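Local coordinates for ribonucleoside-diphosphate reductase subunit beta (PDB 6ZJK), which probably serves as the radical-generating, di-iron R2 component of a class I ribonucleotide reductase, the enzyme that reduces ribonucleoside diphosphates to deoxyribonucleoside diphosphates, at residues L67-I72 against N235-T240; W71-I76 against H140-S145; I76-D81 against S228-Y233. One frame throughout, in Å; residues are numbered along the deposited sequence.

Contact 1 of 3, residues L67-I72 against N235-T240; sequences LNNFWI and NRDEVT. With FE (Fe (III) ion), chain G.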
loop_
_atom_site.group_PDB
_atom_site.type_symbol
_atom_site.label_atom_id
_atom_site.label_comp_id
_atom_site.label_asym_id
_atom_site.label_seq_id
_atom_site.Cartn_x
_atom_site.Cartn_y
_atom_site.Cartn_z
ATOM N N LEU A 67 -10.975 -3.667 -4.965
ATOM C CA LEU A 67 -11.097 -2.414 -5.611
ATOM C C LEU A 67 -12.497 -1.889 -5.668
ATOM O O LEU A 67 -12.673 -0.721 -5.554
ATOM C CB LEU A 67 -10.533 -2.484 -7.005
ATOM C CG LEU A 67 -9.172 -1.916 -7.252
ATOM C CD1 LEU A 67 -8.130 -2.451 -6.358
ATOM C CD2 LEU A 67 -8.763 -2.133 -8.676
ATOM N N ASN A 68 -13.481 -2.732 -5.886
ATOM C CA ASN A 68 -14.857 -2.288 -5.910
ATOM C C ASN A 68 -15.412 -1.869 -4.536
ATOM O O ASN A 68 -16.448 -1.347 -4.434
ATOM C CB ASN A 68 -15.801 -3.294 -6.543
ATOM C CG ASN A 68 -15.570 -3.485 -8.023
ATOM O OD1 ASN A 68 -15.922 -2.720 -8.838
ATOM N ND2 ASN A 68 -14.902 -4.509 -8.333
ATOM N N ASN A 69 -14.678 -2.151 -3.500
ATOM C CA ASN A 69 -15.077 -1.757 -2.151
ATOM C C ASN A 69 -14.539 -0.381 -1.734
ATOM O O ASN A 69 -14.666 -0.022 -0.556
ATOM C CB ASN A 69 -14.601 -2.792 -1.127
ATOM C CG ASN A 69 -15.457 -4.051 -1.109
ATOM O OD1 ASN A 69 -16.605 -4.068 -1.570
ATOM N ND2 ASN A 69 -14.890 -5.117 -0.567
ATOM N N PHE A 70 -13.903 0.365 -2.647
ATOM C CA PHE A 70 -13.241 1.632 -2.293
ATOM C C PHE A 70 -14.236 2.662 -1.745
ATOM O O PHE A 70 -15.333 2.846 -2.280
ATOM C CB PHE A 70 -12.495 2.186 -3.521
ATOM C CG PHE A 70 -11.849 3.554 -3.313
ATOM C CD1 PHE A 70 -10.630 3.673 -2.678
ATOM C CD2 PHE A 70 -12.443 4.706 -3.807
ATOM C CE1 PHE A 70 -10.032 4.933 -2.503
ATOM C CE2 PHE A 70 -11.846 5.962 -3.647
ATOM C CZ PHE A 70 -10.645 6.073 -2.988
ATOM N N TRP A 71 -13.837 3.337 -0.695
ATOM C CA TRP A 71 -14.652 4.353 -0.065
ATOM C C TRP A 71 -13.764 5.434 0.558
ATOM O O TRP A 71 -12.624 5.216 0.825
ATOM C CB TRP A 71 -15.612 3.738 0.965
ATOM C CG TRP A 71 -14.923 3.062 2.071
ATOM C CD1 TRP A 71 -14.245 1.922 2.011
ATOM C CD2 TRP A 71 -14.818 3.518 3.406
ATOM N NE1 TRP A 71 -13.719 1.628 3.207
ATOM C CE2 TRP A 71 -14.058 2.602 4.090
ATOM C CE3 TRP A 71 -15.290 4.628 4.088
ATOM C CZ2 TRP A 71 -13.754 2.746 5.412
ATOM C CZ3 TRP A 71 -14.986 4.767 5.387
ATOM C CH2 TRP A 71 -14.235 3.837 6.042
ATOM N N ILE A 72 -14.328 6.600 0.747
ATOM C CA ILE A 72 -13.651 7.736 1.310
ATOM C C ILE A 72 -14.421 8.174 2.529
ATOM O O ILE A 72 -15.517 8.616 2.439
ATOM C CB ILE A 72 -13.528 8.895 0.301
ATOM C CG1 ILE A 72 -12.815 8.442 -0.969
ATOM C CG2 ILE A 72 -12.777 10.040 0.915
ATOM C CD1 ILE A 72 -12.685 9.497 -2.029
ATOM N N ASN A 235 -15.936 -2.919 8.252
ATOM C CA ASN A 235 -16.332 -4.310 8.425
ATOM C C ASN A 235 -16.259 -4.985 7.048
ATOM O O ASN A 235 -15.658 -5.948 6.938
ATOM C CB ASN A 235 -17.735 -4.380 8.996
ATOM C CG ASN A 235 -18.063 -5.710 9.667
ATOM O OD1 ASN A 235 -17.435 -6.711 9.465
ATOM N ND2 ASN A 235 -19.055 -5.664 10.487
ATOM N N ARG A 236 -16.869 -4.403 6.041
ATOM C CA ARG A 236 -16.786 -4.889 4.697
ATOM C C ARG A 236 -15.344 -5.180 4.238
ATOM O O ARG A 236 -15.066 -6.266 3.835
ATOM C CB ARG A 236 -17.489 -3.984 3.766
ATOM C CG ARG A 236 -17.584 -4.526 2.374
ATOM C CD ARG A 236 -18.402 -3.654 1.495
ATOM N NE ARG A 236 -17.749 -2.416 1.138
ATOM C CZ ARG A 236 -18.266 -1.541 0.316
ATOM N NH1 ARG A 236 -19.388 -1.776 -0.232
ATOM N NH2 ARG A 236 -17.663 -0.440 0.030
ATOM N N ASP A 237 -14.422 -4.259 4.416
ATOM C CA ASP A 237 -13.070 -4.492 4.075
ATOM C C ASP A 237 -12.521 -5.630 4.920
ATOM O O ASP A 237 -11.855 -6.446 4.440
ATOM C CB ASP A 237 -12.165 -3.265 4.300
ATOM C CG ASP A 237 -12.391 -2.116 3.321
ATOM O OD1 ASP A 237 -13.046 -2.205 2.320
ATOM O OD2 ASP A 237 -11.900 -1.058 3.612
ATOM N N GLU A 238 -12.823 -5.692 6.199
ATOM C CA GLU A 238 -12.315 -6.728 7.052
ATOM C C GLU A 238 -12.652 -8.156 6.607
ATOM O O GLU A 238 -11.906 -9.014 6.767
ATOM C CB GLU A 238 -12.743 -6.486 8.487
ATOM C CG GLU A 238 -11.961 -7.227 9.502
ATOM C CD GLU A 238 -10.623 -6.595 9.794
ATOM O OE1 GLU A 238 -10.494 -5.631 10.531
ATOM O OE2 GLU A 238 -9.665 -7.001 9.230
ATOM N N VAL A 239 -13.809 -8.361 6.057
ATOM C CA VAL A 239 -14.184 -9.639 5.538
ATOM C C VAL A 239 -13.215 -10.124 4.478
ATOM O O VAL A 239 -12.804 -11.215 4.533
ATOM C CB VAL A 239 -15.582 -9.618 4.982
ATOM C CG1 VAL A 239 -15.834 -10.881 4.225
ATOM C CG2 VAL A 239 -16.536 -9.518 6.129
ATOM N N THR A 240 -12.809 -9.245 3.580
ATOM C CA THR A 240 -11.859 -9.532 2.549
ATOM C C THR A 240 -10.502 -9.795 3.117
ATOM O O THR A 240 -9.819 -10.607 2.634
ATOM C CB THR A 240 -11.835 -8.463 1.454
ATOM O OG1 THR A 240 -11.214 -7.276 1.905
ATOM C CG2 THR A 240 -13.161 -8.131 1.050
HETATM FE FE FE G . -7.845 -5.433 8.383
HETATM O O HOH W 1 -12.162 -4.676 0.560
HETATM O O HOH W 2 -9.552 -4.153 8.048
#
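Trp71 turns the NE1 edge of its indole to Asp237, and the N-H runs nearly straight at the carboxylate: NE1 is 3.3 Å from Asp237 OD2, with 173° at the hydrogen. The acceptor lies in the plane of the indole, but the carboxylate is rotated by roughly half a right angle, and OD2 is met from above its own plane. OD2 is also hydrogen-bonded to His140 NE2. Indole, carboxylate and imidazole thus form a chain leading to the iron centre, consistent with the Trp-Asp-His radical-transfer route known from class I R2 proteins.

Asn69 and Arg236 meet differently, flat against flat. Their amide and guanidinium planes are only 14° apart, and Asn69 OD1 rides over one face of the Arg236 guanidinium, towards its rim. A bend in the arginine chain (chi3 72°) brings that face under the amide, and NH2 makes a weak bond to Asn69 O at 3.1 Å.

Water 1 ties the two arrangements together. It accepts from Asn69 ND2 at 3.0 Å and donates to Asp237 OD1 at 3.2 Å and to Thr240 OG1 at 3.1 Å. Thr240 OG1 in turn donates to Asp237 O at 2.7 Å, on a lone pair. Glu238, the residue after Asp237, binds iron through OE2 at 2.5 Å.

Helix 225-255 supplies one side of the contact; the other is the end of helix 58-68 and the loop after it. Helix 124-151 packs against both sides, while Phe70 stacks on Phe70 of the second subunit.

Contact 2 of 3, residues W71-I76 against H140-S145; sequences WIPEEI and HAQSYS. With FE (Fe (III) ion), chain H; GOL (glycerol), chain F.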
loop_
_atom_site.group_PDB
_atom_site.type_symbol
_atom_site.label_atom_id
_atom_site.label_comp_id
_atom_site.label_asym_id
_atom_site.label_seq_id
_atom_site.Cartn_x
_atom_site.Cartn_y
_atom_site.Cartn_z
ATOM N N TRP A 71 -13.837 3.337 -0.695
ATOM C CA TRP A 71 -14.652 4.353 -0.065
ATOM C C TRP A 71 -13.764 5.434 0.558
ATOM O O TRP A 71 -12.624 5.216 0.825
ATOM C CB TRP A 71 -15.612 3.738 0.965
ATOM C CG TRP A 71 -14.923 3.062 2.071
ATOM C CD1 TRP A 71 -14.245 1.922 2.011
ATOM C CD2 TRP A 71 -14.818 3.518 3.406
ATOM N NE1 TRP A 71 -13.719 1.628 3.207
ATOM C CE2 TRP A 71 -14.058 2.602 4.090
ATOM C CE3 TRP A 71 -15.290 4.628 4.088
ATOM C CZ2 TRP A 71 -13.754 2.746 5.412
ATOM C CZ3 TRP A 71 -14.986 4.767 5.387
ATOM C CH2 TRP A 71 -14.235 3.837 6.042
ATOM N N ILE A 72 -14.328 6.600 0.747
ATOM C CA ILE A 72 -13.651 7.736 1.310
ATOM C C ILE A 72 -14.421 8.174 2.529
ATOM O O ILE A 72 -15.517 8.616 2.439
ATOM C CB ILE A 72 -13.528 8.895 0.301
ATOM C CG1 ILE A 72 -12.815 8.442 -0.969
ATOM C CG2 ILE A 72 -12.777 10.040 0.915
ATOM C CD1 ILE A 72 -12.685 9.497 -2.029
ATOM N N PRO A 73 -13.808 8.048 3.666
ATOM C CA PRO A 73 -14.389 8.336 4.968
ATOM C C PRO A 73 -15.040 9.680 5.075
ATOM O O PRO A 73 -16.167 9.796 5.458
ATOM C CB PRO A 73 -13.223 8.245 5.898
ATOM C CG PRO A 73 -12.254 7.447 5.208
ATOM C CD PRO A 73 -12.463 7.536 3.768
ATOM N N GLU A 74 -14.397 10.721 4.555
ATOM C CA GLU A 74 -14.936 12.097 4.589
ATOM C C GLU A 74 -16.153 12.366 3.757
ATOM O O GLU A 74 -16.742 13.334 3.908
ATOM C CB GLU A 74 -13.858 13.148 4.346
ATOM C CG GLU A 74 -12.849 13.239 5.464
ATOM C CD GLU A 74 -11.775 14.297 5.284
ATOM O OE1 GLU A 74 -11.799 15.001 4.270
ATOM O OE2 GLU A 74 -10.916 14.422 6.165
ATOM N N GLU A 75 -16.561 11.385 2.985
ATOM C CA GLU A 75 -17.734 11.526 2.180
ATOM C C GLU A 75 -19.004 11.120 2.953
ATOM O O GLU A 75 -20.069 11.203 2.436
ATOM C CB GLU A 75 -17.586 10.728 0.879
ATOM C CG GLU A 75 -17.093 11.524 -0.315
ATOM C CD GLU A 75 -16.844 10.710 -1.586
ATOM O OE1 GLU A 75 -16.277 11.244 -2.523
ATOM O OE2 GLU A 75 -17.197 9.546 -1.680
ATOM N N ILE A 76 -18.857 10.677 4.192
ATOM C CA ILE A 76 -19.971 10.288 5.004
ATOM C C ILE A 76 -20.205 11.371 6.031
ATOM O O ILE A 76 -19.388 11.618 6.824
ATOM C CB ILE A 76 -19.681 8.963 5.682
ATOM C CG1 ILE A 76 -19.624 7.858 4.660
ATOM C CG2 ILE A 76 -20.742 8.659 6.687
ATOM C CD1 ILE A 76 -18.682 6.777 5.049
ATOM N N HIS A 140 -8.496 3.213 7.173
ATOM C CA HIS A 140 -9.216 2.898 8.391
ATOM C C HIS A 140 -8.736 3.797 9.497
ATOM O O HIS A 140 -9.486 4.403 10.150
ATOM C CB HIS A 140 -9.085 1.426 8.774
ATOM C CG HIS A 140 -9.785 0.493 7.833
ATOM N ND1 HIS A 140 -9.550 -0.860 7.800
ATOM C CD2 HIS A 140 -10.662 0.746 6.850
ATOM C CE1 HIS A 140 -10.271 -1.380 6.839
ATOM N NE2 HIS A 140 -10.952 -0.432 6.254
ATOM N N ALA A 141 -7.452 3.871 9.630
ATOM C CA ALA A 141 -6.847 4.697 10.665
ATOM C C ALA A 141 -7.233 6.159 10.501
ATOM O O ALA A 141 -7.473 6.865 11.494
ATOM C CB ALA A 141 -5.328 4.521 10.653
ATOM N N GLN A 142 -7.356 6.653 9.289
ATOM C CA GLN A 142 -7.720 8.025 9.029
ATOM C C GLN A 142 -9.140 8.325 9.330
ATOM O O GLN A 142 -9.463 9.399 9.721
ATOM C CB GLN A 142 -7.464 8.400 7.583
ATOM C CG GLN A 142 -7.583 9.860 7.277
ATOM C CD GLN A 142 -8.838 10.195 6.621
ATOM O OE1 GLN A 142 -9.362 9.441 5.883
ATOM N NE2 GLN A 142 -9.321 11.326 6.881
ATOM N N SER A 143 -9.990 7.361 9.078
ATOM C CA SER A 143 -11.400 7.403 9.447
ATOM C C SER A 143 -11.585 7.802 10.905
ATOM O O SER A 143 -12.631 8.366 11.256
ATOM C CB SER A 143 -12.089 6.053 9.182
ATOM O OG SER A 143 -11.734 5.073 10.152
ATOM N N TYR A 144 -10.684 7.331 11.730
ATOM C CA TYR A 144 -10.760 7.563 13.149
ATOM C C TYR A 144 -10.396 9.016 13.434
ATOM O O TYR A 144 -11.011 9.626 14.222
ATOM C CB TYR A 144 -9.923 6.590 13.982
ATOM C CG TYR A 144 -10.160 5.109 13.687
ATOM C CD1 TYR A 144 -11.414 4.641 13.440
ATOM C CD2 TYR A 144 -9.133 4.220 13.635
ATOM C CE1 TYR A 144 -11.636 3.326 13.162
ATOM C CE2 TYR A 144 -9.352 2.901 13.364
ATOM C CZ TYR A 144 -10.601 2.470 13.125
ATOM O OH TYR A 144 -10.812 1.191 12.825
ATOM N N SER A 145 -9.380 9.536 12.780
ATOM C CA SER A 145 -9.046 10.953 12.897
ATOM C C SER A 145 -10.216 11.828 12.455
ATOM O O SER A 145 -10.493 12.868 13.067
ATOM C CB SER A 145 -7.787 11.279 12.085
ATOM O OG SER A 145 -6.616 11.194 12.891
HETATM FE FE FE H . -8.550 -2.365 9.322
HETATM C C1 GOL F . -6.673 13.384 7.600
HETATM O O1 GOL F . -7.742 13.136 8.476
HETATM C C2 GOL F . -7.221 13.942 6.328
HETATM O O2 GOL F . -8.251 14.884 6.543
HETATM C C3 GOL F . -6.159 14.494 5.434
HETATM O O3 GOL F . -6.810 14.781 4.212
HETATM O O HOH W 3 -11.565 10.602 4.155
HETATM O O HOH W 2 -9.552 -4.153 8.048
#
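Trp71 and His140 meet edge against edge at the di-iron site of a ferritin-like helical bundle, where the loop before helix 79-84 runs over helix 124-151. In this van der Waals part of the contact, Trp71 CZ2 is 4.0 Å from His140 CD2, each atom near the plane of the other ring. Farther along the loop, Pro73 leans on the helix: its CB is 4.1 Å from Ser143 CB, and its CG sits 3.6 Å from Gln142 OE1.

Metal coordination comes from the opposite side of the imidazole. His140 ND1 binds iron at 2.4 Å, Asp107 and Glu137 are further ligands of that ion, and water 2 bridges it to the second iron. With NE2 held by Asp237 and ND1 by iron, the rotation of the ring is probably fixed.

The polar links across the contact are indirect. Gln142 sets out with CG anti to the backbone N (chi1 -170°) and then bends at chi2, which puts OE1 by Pro73 and NE2 by a glycerol. Water 3 accepts from Glu74 N and donates to Gln142 OE1 at 3.0 Å. Glu74 OE1 forms a salt bridge with Arg64 of the second subunit, which places this edge of the contact at the dimer interface. The glycerol, probably from crystallisation, spans the two side-chain ends: its O2 donates to Glu74 OE2 at 2.7 Å, and Gln142 NE2 donates to its O1 at 2.9 Å, with 170° at the hydrogen.

Contact 3 of 3, residues I76-D81 against S228-Y233; sequences ISLNED and STIFKY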
loop_
_atom_site.group_PDB
_atom_site.type_symbol
_atom_site.label_atom_id
_atom_site.label_comp_id
_atom_site.label_asym_id
_atom_site.label_seq_id
_atom_site.Cartn_x
_atom_site.Cartn_y
_atom_site.Cartn_z
ATOM N N ILE A 76 -18.857 10.677 4.192
ATOM C CA ILE A 76 -19.971 10.288 5.004
ATOM C C ILE A 76 -20.205 11.371 6.031
ATOM O O ILE A 76 -19.388 11.618 6.824
ATOM C CB ILE A 76 -19.681 8.963 5.682
ATOM C CG1 ILE A 76 -19.624 7.858 4.660
ATOM C CG2 ILE A 76 -20.742 8.659 6.687
ATOM C CD1 ILE A 76 -18.682 6.777 5.049
ATOM N N SER A 77 -21.355 11.977 6.016
ATOM C CA SER A 77 -21.572 13.094 6.928
ATOM C C SER A 77 -21.861 12.622 8.350
ATOM O O SER A 77 -22.665 11.713 8.570
ATOM C CB SER A 77 -22.741 13.941 6.447
ATOM O OG SER A 77 -23.292 14.638 7.541
ATOM N N LEU A 78 -21.275 13.365 9.292
ATOM C CA LEU A 78 -21.361 13.116 10.730
ATOM C C LEU A 78 -22.275 14.122 11.424
ATOM O O LEU A 78 -22.229 14.251 12.651
ATOM C CB LEU A 78 -19.969 13.141 11.373
ATOM C CG LEU A 78 -19.045 11.980 10.985
ATOM C CD1 LEU A 78 -17.704 12.036 11.726
ATOM C CD2 LEU A 78 -19.732 10.623 11.214
ATOM N N ASN A 79 -23.072 14.878 10.660
ATOM C CA ASN A 79 -23.813 16.000 11.220
ATOM C C ASN A 79 -24.700 15.562 12.378
ATOM O O ASN A 79 -24.829 16.292 13.364
ATOM C CB ASN A 79 -24.644 16.674 10.132
ATOM C CG ASN A 79 -23.829 17.630 9.277
ATOM O OD1 ASN A 79 -22.600 17.712 9.393
ATOM N ND2 ASN A 79 -24.513 18.354 8.399
ATOM N N GLU A 80 -25.300 14.368 12.291
ATOM C CA GLU A 80 -26.163 13.905 13.378
ATOM C C GLU A 80 -25.349 13.490 14.597
ATOM O O GLU A 80 -25.771 13.723 15.737
ATOM C CB GLU A 80 -27.045 12.739 12.911
ATOM C CG GLU A 80 -28.192 13.140 11.993
ATOM C CD GLU A 80 -29.053 14.242 12.596
ATOM O OE1 GLU A 80 -29.591 14.037 13.711
ATOM O OE2 GLU A 80 -29.184 15.315 11.966
ATOM N N ASP A 81 -24.164 12.914 14.380
ATOM C CA ASP A 81 -23.321 12.512 15.501
ATOM C C ASP A 81 -22.738 13.715 16.247
ATOM O O ASP A 81 -22.495 13.626 17.459
ATOM C CB ASP A 81 -22.181 11.616 15.014
ATOM C CG ASP A 81 -22.682 10.275 14.435
ATOM O OD1 ASP A 81 -23.853 10.199 13.986
ATOM O OD2 ASP A 81 -21.918 9.279 14.495
ATOM N N SER A 228 -21.494 4.549 13.022
ATOM C CA SER A 228 -21.720 3.140 12.758
ATOM C C SER A 228 -21.629 2.861 11.258
ATOM O O SER A 228 -21.032 1.862 10.849
ATOM C CB SER A 228 -23.072 2.727 13.346
ATOM O OG SER A 228 -23.587 1.554 12.752
ATOM N N THR A 229 -22.140 3.773 10.420
ATOM C CA THR A 229 -21.991 3.630 8.969
ATOM C C THR A 229 -20.523 3.523 8.556
ATOM O O THR A 229 -20.158 2.652 7.754
ATOM C CB THR A 229 -22.695 4.779 8.247
ATOM O OG1 THR A 229 -24.098 4.707 8.546
ATOM C CG2 THR A 229 -22.513 4.656 6.752
ATOM N N ILE A 230 -19.657 4.380 9.103
ATOM C CA ILE A 230 -18.228 4.221 8.842
ATOM C C ILE A 230 -17.758 2.816 9.234
ATOM O O ILE A 230 -17.020 2.172 8.478
ATOM C CB ILE A 230 -17.418 5.317 9.561
ATOM C CG1 ILE A 230 -17.659 6.667 8.891
ATOM C CG2 ILE A 230 -15.933 5.007 9.549
ATOM C CD1 ILE A 230 -16.955 7.866 9.593
ATOM N N PHE A 231 -18.209 2.293 10.393
ATOM C CA PHE A 231 -17.724 0.977 10.799
ATOM C C PHE A 231 -18.262 -0.147 9.912
ATOM O O PHE A 231 -17.601 -1.177 9.791
ATOM C CB PHE A 231 -18.011 0.710 12.292
ATOM C CG PHE A 231 -16.952 1.298 13.194
ATOM C CD1 PHE A 231 -15.721 0.655 13.337
ATOM C CD2 PHE A 231 -17.139 2.538 13.814
ATOM C CE1 PHE A 231 -14.695 1.220 14.117
ATOM C CE2 PHE A 231 -16.123 3.116 14.609
ATOM C CZ PHE A 231 -14.902 2.457 14.756
ATOM N N LYS A 232 -19.428 0.021 9.276
ATOM C CA LYS A 232 -19.876 -0.972 8.300
ATOM C C LYS A 232 -18.927 -1.046 7.110
ATOM O O LYS A 232 -18.695 -2.132 6.559
ATOM C CB LYS A 232 -21.293 -0.663 7.818
ATOM C CG LYS A 232 -22.382 -0.875 8.866
ATOM C CD LYS A 232 -23.714 -0.404 8.316
ATOM C CE LYS A 232 -24.823 -0.557 9.323
ATOM N NZ LYS A 232 -26.160 -0.209 8.752
ATOM N N TYR A 233 -18.384 0.100 6.675
ATOM C CA TYR A 233 -17.441 0.061 5.562
ATOM C C TYR A 233 -16.149 -0.634 5.961
ATOM O O TYR A 233 -15.594 -1.433 5.189
ATOM C CB TYR A 233 -17.160 1.481 5.052
ATOM C CG TYR A 233 -18.227 2.004 4.129
ATOM C CD1 TYR A 233 -18.204 1.694 2.763
ATOM C CD2 TYR A 233 -19.261 2.789 4.608
ATOM C CE1 TYR A 233 -19.179 2.165 1.909
ATOM C CE2 TYR A 233 -20.243 3.276 3.759
ATOM C CZ TYR A 233 -20.190 2.967 2.406
ATOM O OH TYR A 233 -21.168 3.442 1.557
#
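An apolar seam between a connecting loop and a long bundle helix is made here by Ile76 and Leu78, which lie against Ile230 and its neighbours on helix 225-255. Ile76 does most of the touching. Its CD1 reaches between two residues about one helical turn apart, 4.0 Å from Ile230 CG1 and 4.0 Å from Tyr233 CE2. The torsion chi1 of -68° sends CG1, and CD1 beyond it, towards this pair, while the other branch takes a different neighbour: CG2 is 4.4 Å from Thr229 CG2. The two branches thus divide the helix face between them, CD1 taking Ile230 and Tyr233 and CG2 Thr229.

Leu78 adds a second, smaller touch at the far end of Ile230, where its CD2 lies 4.2 Å from Ile230 CD1. No hydrogen bond crosses between the segments, so the two meet by apolar van der Waals contact alone.

The polar groups work at the ends of the helices instead. Ser77 OG accepts from Asn79 N at 3.1 Å with 169° at the hydrogen, an ST turn that leads into helix 79-84, with Leu78 at the N-cap position. Asp81 bonds through OD1 to Ala226 N and through OD2 to Thr227 OG1, tying this short helix to the start of helix 225-255.

Tyr233 stacks with Trp71, and Ile230 also packs on helix 124-151, so the apolar packing continues to Trp71 and to that helix. The loop between helices 58-68 and 79-84 thus lies along helix 225-255, one of the long helices of the ferritin-like R2 bundle.

Overall arrangement
The three contacts follow one continuous run, residues 67-81, along two bundle helices: contacts 1 and 3 both use helix 225-255, and contact 2 uses helix 124-151. Trp71 belongs to contacts 1 and 2 and also packs on Tyr233 of contact 3; Ile76 links contacts 2 and 3. Contact 2 is largely buried, the other two partly so. Their chemistry shifts along the run. Contact 1 is polar and hydrogen-bonded, contact 2 combines ring and proline packing with bridges through water and glycerol, and contact 3 is apolar. Contacts 1 and 2 carry iron ligands and touch the second subunit; contact 3, nearer the periphery, does neither.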